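Local coordinates for UDP-N-acetylglucosamine--peptide N-acetylglucosaminyltransferase stabilizing protein GtfB (Streptococcus gordonii, PDB 5E9T) that stabilises the glycosyltransferase GtfA and, in complex with it, adds the first GlcNAc from UDP-GlcNAc to the serine-rich repeat adhesin GspB, at residues B[112-117]-B[130-135]; B[139-144]-B[154-159]. All blocks are in the same frame, centred on the assembly; numbering follows the deposited sequence.

Interactions 1 and 2 are successive antiparallel pairings in one large meandering sheet of GtfB, and their centres lie about 13 Å apart. Interaction 1 pairs strands 114-120 and 126-132; interaction 2 pairs strands 138-144 and 150-155. The two inner strands, 126-132 and 138-144, are neighbours: A131 O lies 2.6 Å from F139 N and A131 N lies 3.0 Å from N140 O, both probable hydrogen bonds. A side-chain hydrogen bond, T130 OG1 to T141 OG1, also joins them. In each contact one strand forms a classic beta bulge with its neighbour outside the pair. The Glycosyltransferase Gtf1 chain reaches both, which places them at the interface of the GtfA-GtfB complex.

Interaction 1: residues B[112-117]-B[130-135]; sequences GQLRLS and TAYKSG
The phenol ring of Y132 lies across strand 114-117, its face against L114 and its hydroxyl beside that of S117. L114 CD2 sits 3.7 Å from the ring centroid and 18° off the ring normal, a CH-pi contact over the face; with CG anti to the backbone N, L114 can lay this methyl on the ring. At the ring's edge, near its plane, are R115 O and S117 OG. Y132 OH donates to S117 OG at 3.1 Å, and S117 OG also bonds D106 on the neighbouring strand 101-108, so the serine hydroxyl links three strands.

On the other face of the sheet L116 CD2 touches A131 CB at 4.4 Å, a loose apolar pair. The backbones run nearly antiparallel: S117 and T130 form the hydrogen-bonded pair, S117 N to T130 O at 2.9 Å with an N-H...O angle of 161°, and Y132 N bonds R115 O at 2.9 Å through a more bent 133°.

Bent at chi2, R115 brings NH1 to 4.1 Å from K133 O, at the edge of the guanidinium; NE forms a salt bridge with D109 and NH2 another with E180 of the Gtf1 chain. R115 and L116 both face W107 on the other neighbouring strand, 101-108, a classic beta bulge there; the contact itself is the open end of the antiparallel hairpin 114-120/126-132.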
ATOM      1  N   GLY B 112      -7.672  -1.417  -5.097  1.00 34.23           N
ATOM      2  CA  GLY B 112      -8.065  -1.760  -6.445  1.00 32.83           C
ATOM      3  C   GLY B 112      -9.438  -1.298  -6.879  1.00 37.35           C
ATOM      4  O   GLY B 112      -9.835  -1.592  -8.014  1.00 38.01           O
ATOM      5  N   GLN B 113     -10.179  -0.591  -6.027  1.00 38.57           N
ATOM      6  CA  GLN B 113     -11.502  -0.113  -6.405  1.00 36.38           C
ATOM      7  C   GLN B 113     -11.407   1.123  -7.289  1.00 34.10           C
ATOM      8  O   GLN B 113     -10.453   1.902  -7.213  1.00 32.26           O
ATOM      9  CB  GLN B 113     -12.342   0.224  -5.175  1.00 40.44           C
ATOM     10  CG  GLN B 113     -12.133  -0.675  -3.986  1.00 56.79           C
ATOM     11  CD  GLN B 113     -12.686  -0.059  -2.718  1.00 74.17           C
ATOM     12  OE1 GLN B 113     -13.683   0.667  -2.753  1.00 81.66           O
ATOM     13  NE2 GLN B 113     -12.036  -0.330  -1.592  1.00 72.95           N
ATOM     14  N   LEU B 114     -12.430   1.309  -8.118  1.00 31.36           N
ATOM     15  CA  LEU B 114     -12.490   2.453  -9.014  1.00 27.49           C
ATOM     16  C   LEU B 114     -12.827   3.721  -8.239  1.00 22.74           C
ATOM     17  O   LEU B 114     -13.699   3.721  -7.365  1.00 23.68           O
ATOM     18  CB  LEU B 114     -13.527   2.209 -10.108  1.00 20.27           C
ATOM     19  CG  LEU B 114     -13.770   3.339 -11.106  1.00 18.53           C
ATOM     20  CD1 LEU B 114     -12.537   3.588 -11.959  1.00 21.75           C
ATOM     21  CD2 LEU B 114     -14.967   3.005 -11.973  1.00 14.68           C
ATOM     22  N   ARG B 115     -12.125   4.805  -8.564  1.00 14.08           N
ATOM     23  CA  ARG B 115     -12.289   6.068  -7.855  1.00 10.77           C
ATOM     24  C   ARG B 115     -12.540   7.219  -8.823  1.00 21.71           C
ATOM     25  O   ARG B 115     -13.529   7.945  -8.682  1.00 25.19           O
ATOM     26  CB  ARG B 115     -11.075   6.349  -6.975  1.00 10.79           C
ATOM     27  CG  ARG B 115     -10.941   5.423  -5.773  1.00 13.20           C
ATOM     28  CD  ARG B 115     -12.160   5.481  -4.866  1.00 19.04           C
ATOM     29  NE  ARG B 115     -11.860   4.970  -3.530  1.00 31.54           N
ATOM     30  CZ  ARG B 115     -12.777   4.694  -2.607  1.00 39.84           C
ATOM     31  NH1 ARG B 115     -14.064   4.875  -2.872  1.00 42.38           N
ATOM     32  NH2 ARG B 115     -12.405   4.235  -1.420  1.00 41.63           N
ATOM     33  N   LEU B 116     -11.614   7.445  -9.755  1.00 28.72           N
ATOM     34  CA  LEU B 116     -11.779   8.445 -10.802  1.00 23.74           C
ATOM     35  C   LEU B 116     -11.854   7.793 -12.176  1.00 25.27           C
ATOM     36  O   LEU B 116     -11.171   6.798 -12.444  1.00 31.83           O
ATOM     37  CB  LEU B 116     -10.629   9.447 -10.808  1.00 20.40           C
ATOM     38  CG  LEU B 116     -10.278  10.128  -9.494  1.00 24.76           C
ATOM     39  CD1 LEU B 116      -9.126  11.088  -9.727  1.00 22.49           C
ATOM     40  CD2 LEU B 116     -11.490  10.844  -8.918  1.00 24.39           C
ATOM     41  N   SER B 117     -12.687   8.366 -13.044  1.00 21.27           N
ATOM     42  CA  SER B 117     -12.639   8.129 -14.484  1.00 16.59           C
ATOM     43  C   SER B 117     -12.364   9.471 -15.143  1.00 15.75           C
ATOM     44  O   SER B 117     -13.222  10.358 -15.131  1.00 17.38           O
ATOM     45  CB  SER B 117     -13.942   7.527 -15.008  1.00 16.04           C
ATOM     46  OG  SER B 117     -14.187   6.248 -14.457  1.00 20.18           O
ATOM     47  N   THR B 130     -14.854  11.762 -13.654  1.00 16.77           N
ATOM     48  CA  THR B 130     -15.966  11.244 -12.874  1.00 20.05           C
ATOM     49  C   THR B 130     -15.434  10.759 -11.532  1.00 24.76           C
ATOM     50  O   THR B 130     -14.401  10.084 -11.478  1.00 35.10           O
ATOM     51  CB  THR B 130     -16.668  10.107 -13.614  1.00 17.07           C
ATOM     52  OG1 THR B 130     -17.001  10.543 -14.936  1.00 21.74           O
ATOM     53  CG2 THR B 130     -17.938   9.705 -12.900  1.00 17.94           C
ATOM     54  N   ALA B 131     -16.121  11.122 -10.456  1.00 16.84           N
ATOM     55  CA  ALA B 131     -15.746  10.712  -9.111  1.00 14.17           C
ATOM     56  C   ALA B 131     -16.730   9.669  -8.606  1.00 14.68           C
ATOM     57  O   ALA B 131     -17.936   9.773  -8.847  1.00 18.84           O
ATOM     58  CB  ALA B 131     -15.709  11.911  -8.160  1.00 19.91           C
ATOM     59  N   TYR B 132     -16.217   8.662  -7.902  1.00 15.85           N
ATOM     60  CA  TYR B 132     -17.026   7.542  -7.440  1.00 14.49           C
ATOM     61  C   TYR B 132     -17.040   7.476  -5.920  1.00 20.52           C
ATOM     62  O   TYR B 132     -15.984   7.545  -5.278  1.00 21.81           O
ATOM     63  CB  TYR B 132     -16.509   6.222  -8.005  1.00 15.27           C
ATOM     64  CG  TYR B 132     -16.677   6.092  -9.498  1.00 19.79           C
ATOM     65  CD1 TYR B 132     -15.738   6.626 -10.369  1.00 17.60           C
ATOM     66  CD2 TYR B 132     -17.777   5.431 -10.040  1.00 15.91           C
ATOM     67  CE1 TYR B 132     -15.886   6.509 -11.739  1.00 17.73           C
ATOM     68  CE2 TYR B 132     -17.933   5.308 -11.407  1.00 11.96           C
ATOM     69  CZ  TYR B 132     -16.984   5.848 -12.251  1.00 16.29           C
ATOM     70  OH  TYR B 132     -17.130   5.731 -13.614  1.00 18.26           O
ATOM     71  N   LYS B 133     -18.235   7.334  -5.351  1.00 24.15           N
ATOM     72  CA  LYS B 133     -18.382   7.037  -3.934  1.00 22.44           C
ATOM     73  C   LYS B 133     -18.256   5.525  -3.724  1.00 26.55           C
ATOM     74  O   LYS B 133     -17.820   4.786  -4.610  1.00 29.08           O
ATOM     75  CB  LYS B 133     -19.688   7.613  -3.388  1.00 24.49           C
ATOM     76  CG  LYS B 133     -20.931   7.297  -4.186  1.00 33.27           C
ATOM     77  CD  LYS B 133     -22.176   7.542  -3.340  1.00 35.11           C
ATOM     78  CE  LYS B 133     -23.440   7.132  -4.080  1.00 39.22           C
ATOM     79  NZ  LYS B 133     -24.635   7.126  -3.190  1.00 44.78           N
ATOM     80  N   SER B 134     -18.654   5.059  -2.537  1.00 37.66           N
ATOM     81  CA  SER B 134     -18.169   3.794  -1.986  1.00 48.00           C
ATOM     82  C   SER B 134     -18.403   2.612  -2.924  1.00 55.63           C
ATOM     83  O   SER B 134     -17.456   1.925  -3.324  1.00 71.55           O
ATOM     84  CB  SER B 134     -18.836   3.542  -0.636  1.00 51.24           C
ATOM     85  OG  SER B 134     -18.784   4.710   0.163  1.00 56.25           O
ATOM     86  N   GLY B 135     -19.650   2.376  -3.313  1.00 40.90           N
ATOM     87  CA  GLY B 135     -19.996   1.124  -3.962  1.00 43.95           C
ATOM     88  C   GLY B 135     -19.520   1.054  -5.397  1.00 52.51           C
ATOM     89  O   GLY B 135     -19.999   0.231  -6.183  1.00 60.62           O
TER

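Interaction 2: residues B[139-144]-B[154-159]; sequences FNTTYY and ENHVTG
H156 lays its imidazole alongside the backbone of N140 and T141, with CD2 3.4 Å from N140 CA, where strand 150-155 runs out at the open end of its antiparallel hairpin with strand 138-144. The carbonyl oxygen of E154 lies over the centre of one ring face, 3.8 Å above its plane. At the ring's edge, in plane, NE2 meets T141 OG1 at 2.7 Å in a hydrogen bond in which either could be the donor. The histidine reaches this hydroxyl because its CG is anti to the carbonyl carbon (chi1 -67°). T141 OG1 has a second partner in T130 on strand 126-132.

Three backbone bonds define the pairing. T141 and E154 are a hydrogen-bonded pair: E154 N reaches T141 O at 3.0 Å along an almost straight N-H...O line of 176°, while T141 N returns a bond to E154 O. H156 N then bonds F139 O at 2.8 Å. N140 and N155 face each other as the non-hydrogen-bonded pair, and F139 and N140 both face A131, a classic beta bulge on the far side of strand 138-144.

Several of these side chains also have partners beyond the contact. E154 is held by Y45 through a hydrogen bond and by R176 through a salt bridge. From the Gtf1 chain, Q163 bonds the N140 amide and Y162 meets the F139 ring, evidence that this hairpin end belongs to the complex interface.

Past the last paired residues N155 turns the chain through its side-chain oxygen: OD1 accepts from V157 N at 2.9 Å in the carbonyl plane, an Asx turn, and also from T158 N at 3.1 Å from above that plane, which makes it an Asx motif.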
ATOM      1  N   PHE B 139     -20.476   9.363  -8.265  1.00 25.41           N
ATOM      2  CA  PHE B 139     -20.910  10.519  -7.486  1.00 19.72           C
ATOM      3  C   PHE B 139     -21.275  11.687  -8.393  1.00 20.25           C
ATOM      4  O   PHE B 139     -22.420  12.146  -8.401  1.00 30.28           O
ATOM      5  CB  PHE B 139     -19.834  10.943  -6.489  1.00 12.48           C
ATOM      6  CG  PHE B 139     -20.124  12.261  -5.835  1.00  9.37           C
ATOM      7  CD1 PHE B 139     -21.269  12.429  -5.073  1.00 12.67           C
ATOM      8  CD2 PHE B 139     -19.265  13.333  -5.990  1.00 13.17           C
ATOM      9  CE1 PHE B 139     -21.550  13.642  -4.475  1.00 19.18           C
ATOM     10  CE2 PHE B 139     -19.539  14.551  -5.390  1.00 17.94           C
ATOM     11  CZ  PHE B 139     -20.685  14.706  -4.633  1.00 21.58           C
ATOM     12  N   ASN B 140     -20.304  12.200  -9.146  1.00 17.51           N
ATOM     13  CA  ASN B 140     -20.568  13.299 -10.063  1.00 26.00           C
ATOM     14  C   ASN B 140     -19.617  13.201 -11.250  1.00 28.82           C
ATOM     15  O   ASN B 140     -18.756  12.320 -11.316  1.00 30.26           O
ATOM     16  CB  ASN B 140     -20.445  14.657  -9.355  1.00 23.37           C
ATOM     17  CG  ASN B 140     -19.026  14.972  -8.899  1.00 24.97           C
ATOM     18  OD1 ASN B 140     -18.066  14.290  -9.255  1.00 33.85           O
ATOM     19  ND2 ASN B 140     -18.890  16.031  -8.114  1.00 22.64           N
ATOM     20  N   THR B 141     -19.777  14.134 -12.188  1.00 23.45           N
ATOM     21  CA  THR B 141     -18.832  14.313 -13.279  1.00 18.87           C
ATOM     22  C   THR B 141     -18.629  15.802 -13.497  1.00 17.17           C
ATOM     23  O   THR B 141     -19.602  16.548 -13.622  1.00 23.23           O
ATOM     24  CB  THR B 141     -19.322  13.659 -14.573  1.00 17.71           C
ATOM     25  OG1 THR B 141     -19.475  12.247 -14.374  1.00 16.68           O
ATOM     26  CG2 THR B 141     -18.326  13.910 -15.696  1.00 17.46           C
ATOM     27  N   THR B 142     -17.371  16.228 -13.526  1.00 17.93           N
ATOM     28  CA  THR B 142     -17.016  17.608 -13.810  1.00 11.60           C
ATOM     29  C   THR B 142     -16.513  17.708 -15.242  1.00 14.20           C
ATOM     30  O   THR B 142     -15.768  16.842 -15.709  1.00 20.58           O
ATOM     31  CB  THR B 142     -15.941  18.109 -12.844  1.00 14.78           C
ATOM     32  OG1 THR B 142     -16.409  17.986 -11.497  1.00 22.59           O
ATOM     33  CG2 THR B 142     -15.589  19.565 -13.125  1.00 15.09           C
ATOM     34  N   TYR B 143     -16.934  18.757 -15.943  1.00 15.67           N
ATOM     35  CA  TYR B 143     -16.469  19.033 -17.295  1.00 15.54           C
ATOM     36  C   TYR B 143     -15.707  20.350 -17.272  1.00 20.02           C
ATOM     37  O   TYR B 143     -16.239  21.373 -16.827  1.00 21.83           O
ATOM     38  CB  TYR B 143     -17.641  19.074 -18.279  1.00 10.65           C
ATOM     39  CG  TYR B 143     -18.458  17.794 -18.295  1.00  9.28           C
ATOM     40  CD1 TYR B 143     -19.483  17.593 -17.377  1.00 14.23           C
ATOM     41  CD2 TYR B 143     -18.201  16.787 -19.220  1.00  5.10           C
ATOM     42  CE1 TYR B 143     -20.232  16.429 -17.379  1.00 13.80           C
ATOM     43  CE2 TYR B 143     -18.946  15.616 -19.232  1.00  9.73           C
ATOM     44  CZ  TYR B 143     -19.963  15.444 -18.307  1.00 14.15           C
ATOM     45  OH  TYR B 143     -20.713  14.287 -18.302  1.00 17.91           O
ATOM     46  N   TYR B 144     -14.463  20.320 -17.740  1.00 20.19           N
ATOM     47  CA  TYR B 144     -13.535  21.431 -17.600  1.00 20.93           C
ATOM     48  C   TYR B 144     -13.360  22.163 -18.921  1.00 23.10           C
ATOM     49  O   TYR B 144     -13.444  21.566 -19.997  1.00 19.30           O
ATOM     50  CB  TYR B 144     -12.158  20.956 -17.122  1.00 22.11           C
ATOM     51  CG  TYR B 144     -12.179  20.105 -15.880  1.00 27.70           C
ATOM     52  CD1 TYR B 144     -12.300  18.726 -15.967  1.00 30.22           C
ATOM     53  CD2 TYR B 144     -12.064  20.677 -14.621  1.00 29.16           C
ATOM     54  CE1 TYR B 144     -12.314  17.938 -14.834  1.00 34.06           C
ATOM     55  CE2 TYR B 144     -12.078  19.898 -13.483  1.00 31.37           C
ATOM     56  CZ  TYR B 144     -12.203  18.530 -13.593  1.00 36.41           C
ATOM     57  OH  TYR B 144     -12.213  17.751 -12.460  1.00 47.85           O
ATOM     58  N   GLU B 154     -22.196  17.833 -12.863  1.00 21.48           N
ATOM     59  CA  GLU B 154     -23.453  17.091 -12.862  1.00 21.23           C
ATOM     60  C   GLU B 154     -23.454  16.125 -11.687  1.00 25.19           C
ATOM     61  O   GLU B 154     -22.689  15.155 -11.669  1.00 31.10           O
ATOM     62  CB  GLU B 154     -23.687  16.346 -14.174  1.00 21.26           C
ATOM     63  CG  GLU B 154     -24.930  15.461 -14.121  1.00 27.08           C
ATOM     64  CD  GLU B 154     -25.519  15.160 -15.488  1.00 33.17           C
ATOM     65  OE1 GLU B 154     -24.936  15.595 -16.504  1.00 27.97           O
ATOM     66  OE2 GLU B 154     -26.577  14.492 -15.543  1.00 31.35           O
ATOM     67  N   ASN B 155     -24.335  16.381 -10.725  1.00 21.07           N
ATOM     68  CA  ASN B 155     -24.486  15.517  -9.563  1.00 20.87           C
ATOM     69  C   ASN B 155     -25.286  14.287  -9.970  1.00 20.85           C
ATOM     70  O   ASN B 155     -26.435  14.406 -10.403  1.00 19.92           O
ATOM     71  CB  ASN B 155     -25.183  16.285  -8.441  1.00 26.93           C
ATOM     72  CG  ASN B 155     -25.216  15.526  -7.135  1.00 32.80           C
ATOM     73  OD1 ASN B 155     -25.532  14.335  -7.096  1.00 33.87           O
ATOM     74  ND2 ASN B 155     -24.893  16.218  -6.048  1.00 34.80           N
ATOM     75  N   HIS B 156     -24.685  13.106  -9.830  1.00 24.19           N
ATOM     76  CA  HIS B 156     -25.339  11.889 -10.295  1.00 23.97           C
ATOM     77  C   HIS B 156     -26.334  11.323  -9.291  1.00 26.51           C
ATOM     78  O   HIS B 156     -27.176  10.505  -9.674  1.00 29.84           O
ATOM     79  CB  HIS B 156     -24.293  10.824 -10.640  1.00 18.65           C
ATOM     80  CG  HIS B 156     -23.443  11.178 -11.822  1.00 18.74           C
ATOM     81  ND1 HIS B 156     -23.956  11.777 -12.952  1.00 22.32           N
ATOM     82  CD2 HIS B 156     -22.117  11.027 -12.046  1.00 19.67           C
ATOM     83  CE1 HIS B 156     -22.983  11.975 -13.823  1.00 22.25           C
ATOM     84  NE2 HIS B 156     -21.857  11.532 -13.297  1.00 22.99           N
ATOM     85  N   VAL B 157     -26.253  11.717  -8.021  1.00 26.40           N
ATOM     86  CA  VAL B 157     -27.221  11.226  -7.046  1.00 23.58           C
ATOM     87  C   VAL B 157     -28.524  12.013  -7.130  1.00 25.90           C
ATOM     88  O   VAL B 157     -29.614  11.430  -7.153  1.00 29.66           O
ATOM     89  CB  VAL B 157     -26.624  11.265  -5.627  1.00 21.51           C
ATOM     90  CG1 VAL B 157     -27.599  10.655  -4.634  1.00 26.48           C
ATOM     91  CG2 VAL B 157     -25.296  10.527  -5.590  1.00 19.12           C
ATOM     92  N   THR B 158     -28.437  13.345  -7.157  1.00 23.75           N
ATOM     93  CA  THR B 158     -29.633  14.177  -7.219  1.00 26.06           C
ATOM     94  C   THR B 158     -30.085  14.501  -8.636  1.00 29.85           C
ATOM     95  O   THR B 158     -31.233  14.919  -8.820  1.00 34.76           O
ATOM     96  CB  THR B 158     -29.407  15.503  -6.483  1.00 22.24           C
ATOM     97  OG1 THR B 158     -28.528  16.334  -7.252  1.00 21.94           O
ATOM     98  CG2 THR B 158     -28.800  15.262  -5.115  1.00 21.48           C
ATOM     99  N   GLY B 159     -29.227  14.313  -9.638  1.00 28.75           N
ATOM    100  CA  GLY B 159     -29.513  14.768 -10.981  1.00 23.71           C
ATOM    101  C   GLY B 159     -29.209  16.227 -11.248  1.00 19.41           C
ATOM    102  O   GLY B 159     -29.145  16.626 -12.418  1.00 23.28           O
TER